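2,3,4,5-tetrahydropyridine-2,6-dicarboxylate N-succinyltransferase (Campylobacter jejuni, PDB 2RIJ) probably transfers the succinyl group of succinyl-CoA to tetrahydrodipicolinate, opening the ring in the succinylase route to L-lysine. Local coordinates at residues K225-T236 against S243-A254; F327-L338 against M371-V380. One frame throughout, in Å; residues are numbered along the deposited sequence. Where two conformers were deposited one is given.

Contact 1 of 2, residues K225-T236 against S243-A254; sequences KVRMGASLAAGT and SYVNFNAGTTGA
Arg227 and Asn246 run alongside one another, and Arg227 NH1 gives a hydrogen bond of 2.9 Å, in the guanidinium plane, to a lone pair of Asn246 OD1. The amide is turned 40° from that plane, and the same OD1 also accepts from Phe247 N, which fixes its rotation. Arg227 NH2 forms a salt bridge with Asp203, and Phe205 adds a cation-pi contact. Nearer the backbone, the aliphatic part of Arg227 passes the Tyr244 hydroxyl, with Arg227 CD 3.3 Å from Tyr244 OH. NH1 also borders the edge of the Phe247 ring. At the other end Thr236 and Thr251 meet tip to tip, Thr251 OG1 donating to Thr236 OG1 at 2.8 Å. With chi1 of 62°, Thr251 OG1 sits where it can also accept from Ala233 N, while Thr236 OG1 donates to Ala233 O. Between these ends Val245 CG1 packs against Ala230 CB (3.6 Å) and Leu232 CD2, and backbone bonds such as Arg227 N to Val245 O (3.0 Å) join the coils in single bridges. Such stacking of successive short strands is characteristic of the left-handed parallel beta-helix of hexapeptide-repeat acyltransferases. Val226, Leu232 and Val245 touch Ile238 of strand 237-238; Met228 leans on helix 138-149, and strands 244-245 and 250-251 continue in parallel to 260-261 and 266-267.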
# COMPACT_ATOMS: atom_id res chain seq x y z
N LYS A 225 -19.22 -8.32 -36.28
CA LYS A 225 -18.99 -8.64 -34.87
C LYS A 225 -19.44 -10.05 -34.43
O LYS A 225 -19.21 -10.42 -33.29
CB LYS A 225 -19.66 -7.63 -33.96
CG LYS A 225 -19.20 -6.17 -34.10
CD LYS A 225 -17.68 -6.07 -34.38
CE LYS A 225 -17.15 -4.62 -34.29
NZ LYS A 225 -17.04 -4.25 -32.84
N VAL A 226 -20.09 -10.78 -35.33
CA VAL A 226 -20.51 -12.17 -35.07
C VAL A 226 -20.04 -13.07 -36.19
O VAL A 226 -20.57 -13.05 -37.32
CB VAL A 226 -22.03 -12.28 -34.82
CG1 VAL A 226 -22.43 -13.73 -34.39
CG2 VAL A 226 -22.48 -11.26 -33.76
N ARG A 227 -19.04 -13.89 -35.88
CA ARG A 227 -18.55 -14.85 -36.83
C ARG A 227 -19.51 -16.04 -37.00
O ARG A 227 -20.23 -16.43 -36.06
CB ARG A 227 -17.18 -15.32 -36.39
CG ARG A 227 -16.20 -15.60 -37.51
CD ARG A 227 -14.89 -15.96 -36.86
NE ARG A 227 -13.76 -15.94 -37.79
CZ ARG A 227 -12.53 -16.28 -37.46
NH1 ARG A 227 -12.28 -16.66 -36.24
NH2 ARG A 227 -11.54 -16.23 -38.33
N MSE A 228 -19.54 -16.59 -38.21
CA MSE A 228 -20.24 -17.87 -38.41
C MSE A 228 -19.70 -18.97 -37.47
O MSE A 228 -18.50 -19.06 -37.24
CB MSE A 228 -20.16 -18.27 -39.90
CG MSE A 228 -20.94 -19.52 -40.27
SE MSE A 228 -22.81 -19.39 -39.74
CE MSE A 228 -23.35 -21.13 -40.50
N GLY A 229 -20.60 -19.77 -36.90
CA GLY A 229 -20.29 -20.67 -35.81
C GLY A 229 -20.57 -20.15 -34.39
O GLY A 229 -20.46 -20.92 -33.46
N ALA A 230 -20.84 -18.85 -34.23
CA ALA A 230 -21.29 -18.28 -32.98
C ALA A 230 -22.69 -18.83 -32.67
O ALA A 230 -23.47 -19.18 -33.57
CB ALA A 230 -21.28 -16.70 -33.04
N SER A 231 -22.99 -18.90 -31.38
CA SER A 231 -24.28 -19.36 -30.90
C SER A 231 -24.88 -18.32 -29.94
O SER A 231 -24.35 -18.09 -28.86
CB SER A 231 -24.12 -20.71 -30.22
OG SER A 231 -25.35 -21.20 -29.75
N LEU A 232 -25.94 -17.67 -30.38
CA LEU A 232 -26.60 -16.63 -29.60
C LEU A 232 -28.00 -17.08 -29.16
O LEU A 232 -28.87 -17.30 -29.99
CB LEU A 232 -26.70 -15.37 -30.44
CG LEU A 232 -25.41 -14.85 -31.12
CD1 LEU A 232 -25.76 -13.51 -31.82
CD2 LEU A 232 -24.22 -14.70 -30.11
N ALA A 233 -28.20 -17.22 -27.85
CA ALA A 233 -29.52 -17.57 -27.31
C ALA A 233 -30.49 -16.46 -27.63
O ALA A 233 -30.10 -15.28 -27.73
CB ALA A 233 -29.46 -17.84 -25.79
N ALA A 234 -31.74 -16.84 -27.85
CA ALA A 234 -32.84 -15.91 -28.15
C ALA A 234 -32.86 -14.78 -27.12
O ALA A 234 -32.74 -15.01 -25.91
CB ALA A 234 -34.23 -16.66 -28.21
N GLY A 235 -32.95 -13.54 -27.61
CA GLY A 235 -33.00 -12.42 -26.74
C GLY A 235 -31.66 -11.75 -26.55
O GLY A 235 -31.58 -10.72 -25.92
N THR A 236 -30.57 -12.34 -27.08
CA THR A 236 -29.26 -11.67 -26.98
C THR A 236 -29.17 -10.40 -27.84
O THR A 236 -29.75 -10.36 -28.93
CB THR A 236 -28.18 -12.69 -27.39
OG1 THR A 236 -28.21 -13.78 -26.44
CG2 THR A 236 -26.73 -12.10 -27.47
N SER A 243 -17.41 -5.03 -29.42
CA SER A 243 -17.82 -6.39 -29.17
C SER A 243 -17.25 -7.37 -30.16
O SER A 243 -16.79 -7.02 -31.25
CB SER A 243 -19.34 -6.51 -29.24
OG SER A 243 -19.98 -5.45 -28.56
N TYR A 244 -17.37 -8.64 -29.82
CA TYR A 244 -17.11 -9.69 -30.77
C TYR A 244 -17.68 -10.99 -30.20
O TYR A 244 -17.65 -11.20 -29.01
CB TYR A 244 -15.62 -9.89 -31.04
CG TYR A 244 -15.35 -10.70 -32.30
CD1 TYR A 244 -15.80 -10.26 -33.53
CD2 TYR A 244 -14.67 -11.92 -32.27
CE1 TYR A 244 -15.62 -10.97 -34.67
CE2 TYR A 244 -14.44 -12.64 -33.44
CZ TYR A 244 -14.91 -12.16 -34.63
OH TYR A 244 -14.70 -12.85 -35.79
N VAL A 245 -18.22 -11.83 -31.07
CA VAL A 245 -18.50 -13.25 -30.76
C VAL A 245 -17.85 -14.11 -31.85
O VAL A 245 -18.22 -14.08 -33.05
CB VAL A 245 -19.95 -13.55 -30.64
CG1 VAL A 245 -20.16 -14.98 -30.05
CG2 VAL A 245 -20.69 -12.43 -29.78
N ASN A 246 -16.87 -14.88 -31.42
CA ASN A 246 -16.14 -15.75 -32.32
C ASN A 246 -16.90 -17.08 -32.53
O ASN A 246 -17.98 -17.35 -31.94
CB ASN A 246 -14.75 -15.98 -31.73
CG ASN A 246 -13.67 -16.25 -32.79
OD1 ASN A 246 -13.95 -16.67 -33.89
ND2 ASN A 246 -12.43 -15.92 -32.46
N PHE A 247 -16.38 -17.91 -33.42
CA PHE A 247 -17.01 -19.21 -33.63
C PHE A 247 -16.85 -20.09 -32.40
O PHE A 247 -15.89 -19.92 -31.61
CB PHE A 247 -16.46 -19.89 -34.89
CG PHE A 247 -15.13 -20.49 -34.72
CD1 PHE A 247 -14.01 -19.76 -34.99
CD2 PHE A 247 -14.99 -21.81 -34.33
CE1 PHE A 247 -12.76 -20.32 -34.86
CE2 PHE A 247 -13.74 -22.38 -34.21
CZ PHE A 247 -12.64 -21.63 -34.46
N ASN A 248 -17.82 -21.00 -32.23
CA ASN A 248 -17.90 -21.88 -31.04
C ASN A 248 -17.84 -21.05 -29.72
O ASN A 248 -17.21 -21.46 -28.74
CB ASN A 248 -16.75 -22.90 -31.11
CG ASN A 248 -16.97 -24.09 -30.23
OD1 ASN A 248 -18.09 -24.59 -30.06
ND2 ASN A 248 -15.86 -24.56 -29.64
N ALA A 249 -18.51 -19.90 -29.74
CA ALA A 249 -18.65 -19.01 -28.60
C ALA A 249 -20.05 -18.45 -28.60
O ALA A 249 -20.70 -18.39 -29.65
CB ALA A 249 -17.62 -17.82 -28.65
N GLY A 250 -20.51 -18.01 -27.44
CA GLY A 250 -21.73 -17.24 -27.35
C GLY A 250 -22.41 -17.28 -26.00
O GLY A 250 -21.76 -17.29 -24.95
N THR A 251 -23.74 -17.29 -26.07
CA THR A 251 -24.60 -17.04 -24.93
C THR A 251 -25.57 -18.21 -24.82
O THR A 251 -26.02 -18.75 -25.83
CB THR A 251 -25.39 -15.71 -25.05
OG1 THR A 251 -26.27 -15.74 -26.19
CG2 THR A 251 -24.40 -14.51 -25.20
N THR A 252 -25.90 -18.57 -23.61
CA THR A 252 -26.90 -19.61 -23.38
C THR A 252 -28.22 -19.08 -22.83
O THR A 252 -29.13 -19.86 -22.58
CB THR A 252 -26.35 -20.74 -22.52
OG1 THR A 252 -25.95 -20.23 -21.25
CG2 THR A 252 -25.15 -21.44 -23.23
N GLY A 253 -28.35 -17.78 -22.72
CA GLY A 253 -29.63 -17.16 -22.44
C GLY A 253 -29.52 -15.75 -22.91
O GLY A 253 -28.45 -15.32 -23.36
N ALA A 254 -30.59 -15.00 -22.80
CA ALA A 254 -30.56 -13.60 -23.25
C ALA A 254 -29.53 -12.80 -22.44
O ALA A 254 -29.63 -12.76 -21.22
CB ALA A 254 -31.96 -12.96 -23.09
O HOH W 1 -26.04 -21.11 -27.00

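Contact 2 of 2, residues F327-L338 against M371-V380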
# COMPACT_ATOMS: atom_id res chain seq x y z
N PHE A 327 -5.71 -12.26 -5.30
CA PHE A 327 -6.81 -11.53 -4.68
C PHE A 327 -6.85 -11.80 -3.20
O PHE A 327 -6.66 -12.94 -2.76
CB PHE A 327 -8.18 -11.95 -5.26
CG PHE A 327 -8.31 -11.66 -6.72
CD1 PHE A 327 -8.73 -10.40 -7.18
CD2 PHE A 327 -7.91 -12.61 -7.67
CE1 PHE A 327 -8.80 -10.14 -8.53
CE2 PHE A 327 -7.97 -12.31 -9.02
CZ PHE A 327 -8.39 -11.10 -9.44
N LEU A 328 -7.18 -10.74 -2.45
CA LEU A 328 -7.39 -10.81 -1.01
C LEU A 328 -8.86 -11.11 -0.80
O LEU A 328 -9.72 -10.36 -1.28
CB LEU A 328 -7.02 -9.47 -0.35
CG LEU A 328 -7.17 -9.33 1.16
CD1 LEU A 328 -6.13 -10.15 1.86
CD2 LEU A 328 -7.08 -7.87 1.63
N LEU A 329 -9.14 -12.21 -0.11
CA LEU A 329 -10.51 -12.65 0.13
C LEU A 329 -11.18 -11.86 1.24
O LEU A 329 -10.60 -11.69 2.31
CB LEU A 329 -10.52 -14.13 0.52
CG LEU A 329 -11.92 -14.69 0.83
CD1 LEU A 329 -12.61 -14.86 -0.50
CD2 LEU A 329 -11.85 -16.01 1.60
N LYS A 330 -12.41 -11.41 0.99
CA LYS A 330 -13.25 -10.82 2.01
C LYS A 330 -14.56 -11.56 2.03
O LYS A 330 -14.91 -12.25 1.07
CB LYS A 330 -13.43 -9.33 1.77
CG LYS A 330 -12.06 -8.61 1.79
CD LYS A 330 -12.13 -7.21 2.24
CE LYS A 330 -10.72 -6.56 2.25
NZ LYS A 330 -9.77 -7.15 3.27
N ASP A 331 -15.30 -11.45 3.12
CA ASP A 331 -16.64 -12.07 3.22
C ASP A 331 -16.60 -13.59 3.14
O ASP A 331 -17.51 -14.20 2.60
CB ASP A 331 -17.57 -11.52 2.11
CG ASP A 331 -17.68 -10.00 2.11
OD1 ASP A 331 -17.91 -9.44 3.19
OD2 ASP A 331 -17.50 -9.35 1.04
N ALA A 332 -15.59 -14.20 3.76
CA ALA A 332 -15.39 -15.66 3.64
C ALA A 332 -16.58 -16.48 4.11
O ALA A 332 -16.95 -17.47 3.47
CB ALA A 332 -14.14 -16.09 4.35
N GLU A 333 -17.21 -16.08 5.20
CA GLU A 333 -18.33 -16.87 5.74
C GLU A 333 -19.53 -16.90 4.82
O GLU A 333 -20.14 -17.96 4.63
CB GLU A 333 -18.73 -16.41 7.16
CG GLU A 333 -17.59 -16.49 8.15
N GLU A 334 -19.86 -15.76 4.22
CA GLU A 334 -20.97 -15.69 3.29
C GLU A 334 -20.65 -16.40 1.98
O GLU A 334 -21.52 -17.06 1.39
CB GLU A 334 -21.35 -14.22 3.02
CG GLU A 334 -22.09 -13.52 4.16
CD GLU A 334 -23.38 -14.24 4.56
OE1 GLU A 334 -24.33 -14.36 3.74
OE2 GLU A 334 -23.45 -14.70 5.73
N LEU A 335 -19.41 -16.25 1.51
CA LEU A 335 -18.98 -16.95 0.29
C LEU A 335 -18.99 -18.48 0.51
O LEU A 335 -19.41 -19.19 -0.37
CB LEU A 335 -17.63 -16.44 -0.23
CG LEU A 335 -17.66 -15.08 -0.99
CD1 LEU A 335 -16.21 -14.60 -1.23
CD2 LEU A 335 -18.47 -15.14 -2.33
N ALA A 336 -18.56 -18.95 1.67
CA ALA A 336 -18.70 -20.39 2.04
C ALA A 336 -20.12 -20.91 1.87
O ALA A 336 -20.32 -22.01 1.36
CB ALA A 336 -18.24 -20.59 3.45
N LYS A 337 -21.11 -20.11 2.25
CA LYS A 337 -22.49 -20.53 2.10
C LYS A 337 -22.90 -20.73 0.66
O LYS A 337 -23.66 -21.65 0.36
CB LYS A 337 -23.43 -19.51 2.73
CG LYS A 337 -23.34 -19.43 4.23
CD LYS A 337 -24.42 -18.51 4.79
CE LYS A 337 -24.11 -18.01 6.19
NZ LYS A 337 -25.21 -17.13 6.71
N LEU A 338 -22.44 -19.86 -0.23
CA LEU A 338 -22.76 -19.98 -1.64
C LEU A 338 -21.90 -21.08 -2.30
O LEU A 338 -22.18 -21.50 -3.41
CB LEU A 338 -22.51 -18.61 -2.34
CG LEU A 338 -23.38 -17.45 -1.88
CD1 LEU A 338 -22.96 -16.13 -2.48
CD2 LEU A 338 -24.85 -17.79 -2.24
N MSE A 371 -5.99 -5.90 -4.86
CA MSE A 371 -7.04 -6.62 -5.56
C MSE A 371 -7.82 -7.48 -4.56
O MSE A 371 -7.23 -8.25 -3.77
CB MSE A 371 -6.47 -7.48 -6.69
CG MSE A 371 -5.77 -6.71 -7.76
SE MSE A 371 -7.00 -5.55 -8.70
CE MSE A 371 -7.95 -6.78 -9.77
N ILE A 372 -9.13 -7.32 -4.59
CA ILE A 372 -10.02 -8.04 -3.65
C ILE A 372 -10.97 -8.99 -4.37
O ILE A 372 -11.46 -8.70 -5.44
CB ILE A 372 -10.84 -7.04 -2.77
CG1 ILE A 372 -9.94 -6.42 -1.70
CG2 ILE A 372 -12.09 -7.72 -2.11
CD1 ILE A 372 -10.46 -5.10 -1.16
N VAL A 373 -11.23 -10.13 -3.75
CA VAL A 373 -12.36 -10.96 -4.11
C VAL A 373 -13.30 -10.96 -2.87
O VAL A 373 -12.87 -11.29 -1.75
CB VAL A 373 -12.02 -12.36 -4.61
CG1 VAL A 373 -11.21 -13.21 -3.55
CG2 VAL A 373 -13.31 -13.05 -5.07
N ALA A 374 -14.54 -10.54 -3.07
CA ALA A 374 -15.52 -10.33 -1.98
C ALA A 374 -16.88 -10.91 -2.36
O ALA A 374 -17.03 -11.51 -3.43
CB ALA A 374 -15.63 -8.84 -1.65
N LEU A 375 -17.90 -10.71 -1.51
CA LEU A 375 -19.23 -11.15 -1.81
C LEU A 375 -19.96 -10.14 -2.70
O LEU A 375 -19.97 -8.95 -2.43
CB LEU A 375 -20.05 -11.37 -0.51
CG LEU A 375 -21.53 -11.71 -0.62
CD1 LEU A 375 -21.74 -13.16 -1.07
CD2 LEU A 375 -22.27 -11.37 0.71
N ASN A 376 -20.59 -10.65 -3.74
CA ASN A 376 -21.59 -9.88 -4.45
C ASN A 376 -22.81 -9.82 -3.51
O ASN A 376 -23.50 -10.82 -3.33
CB ASN A 376 -21.92 -10.54 -5.77
CG ASN A 376 -23.13 -9.89 -6.45
OD1 ASN A 376 -23.64 -8.85 -5.97
ND2 ASN A 376 -23.61 -10.51 -7.52
N LYS A 377 -23.06 -8.66 -2.93
CA LYS A 377 -24.15 -8.54 -1.95
C LYS A 377 -25.48 -9.05 -2.50
O LYS A 377 -26.19 -9.80 -1.81
CB LYS A 377 -24.27 -7.10 -1.45
CG LYS A 377 -22.94 -6.46 -0.95
CD LYS A 377 -22.19 -7.28 0.12
CE LYS A 377 -20.75 -6.71 0.41
NZ LYS A 377 -19.54 -7.46 -0.21
N LYS A 378 -25.80 -8.74 -3.76
CA LYS A 378 -27.02 -9.30 -4.40
C LYS A 378 -27.09 -10.85 -4.50
O LYS A 378 -28.19 -11.40 -4.65
CB LYS A 378 -27.25 -8.73 -5.82
CG LYS A 378 -26.96 -7.24 -6.03
CD LYS A 378 -27.33 -6.38 -4.84
N ALA A 379 -25.95 -11.56 -4.43
CA ALA A 379 -25.92 -13.02 -4.63
C ALA A 379 -26.45 -13.85 -3.43
O ALA A 379 -26.92 -14.99 -3.61
CB ALA A 379 -24.52 -13.49 -5.01
N VAL A 380 -26.33 -13.29 -2.22
CA VAL A 380 -26.93 -13.91 -1.03
C VAL A 380 -28.46 -13.95 -1.19
O VAL A 380 -29.07 -15.01 -1.01
CB VAL A 380 -26.58 -13.16 0.28
CG1 VAL A 380 -27.39 -13.72 1.46
CG2 VAL A 380 -25.10 -13.26 0.55
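The Phe327 ring and the selenomethionine Met371 extend alongside each other, and the terminal methyl CE of Met371 approaches ring atom CE1 of Phe327 obliquely at 3.7 Å. Phe362, on strand 360-364, meets the Phe327 ring edge to face. The other flat group is the Asp331 carboxylate, whose OD2 takes two donors from the same face of its plane. Leu375 N reaches Asp331 OD2 at 2.9 Å on the anti side in a nearly straight bond (176°), whereas Lys377 NZ meets it from above the plane, 3.0 Å away, in a salt bridge. Lys377 turns back on itself (chi2 -53°, chi4 -103°), which brings its NZ within 2.7 Å of Leu375 O, to which it donates. Strands 327-329 and 371-375 run parallel, laced by Leu328 N to Met371 O, Val373 N to Leu328 O and Lys330 N to Val373 O. On one face of this pair Val373 CG1 touches Leu329 CD1 (3.7 Å), the two side chains crossing at a slant; on the other is Ile372, whose CD1 is touched by Lys330 CE. Beyond the strands, Leu375 CD1 packs against Leu338 CD1 at 3.5 Å, and Leu375 and Leu335 pass in opposite senses, joining helix 332-338 to the strand end. Asp331 thus takes over where the strand pairing stops: its carboxylate binds the next backbone N-H, and the ammonium of Lys377, shared with a carbonyl, probably stabilises its negative charge at this partly buried C-terminal corner.

How the contacts relate
Contact 1 is buried near the centre of the chain, whereas contact 2 is only partly buried, its centre about 35 Å from the centre of the chain, at the C-terminal end. The two contact centres are 30 Å apart, with no touching surface. Contact 1 joins consecutive coils within the beta-helix through short bridges, and across it the polar side chains make hydrogen bonds without a salt bridge. Contact 2 brings together strands and helices distant in sequence, combining a regular parallel pair, a leucine cluster and a salt bridge. Contact 1 lies beside Glu258, the predicted acyl-anhydride residue, and Arg260, a predicted succinyl-CoA binder; contact 2 lies beside Arg363, also a predicted succinyl-CoA binder.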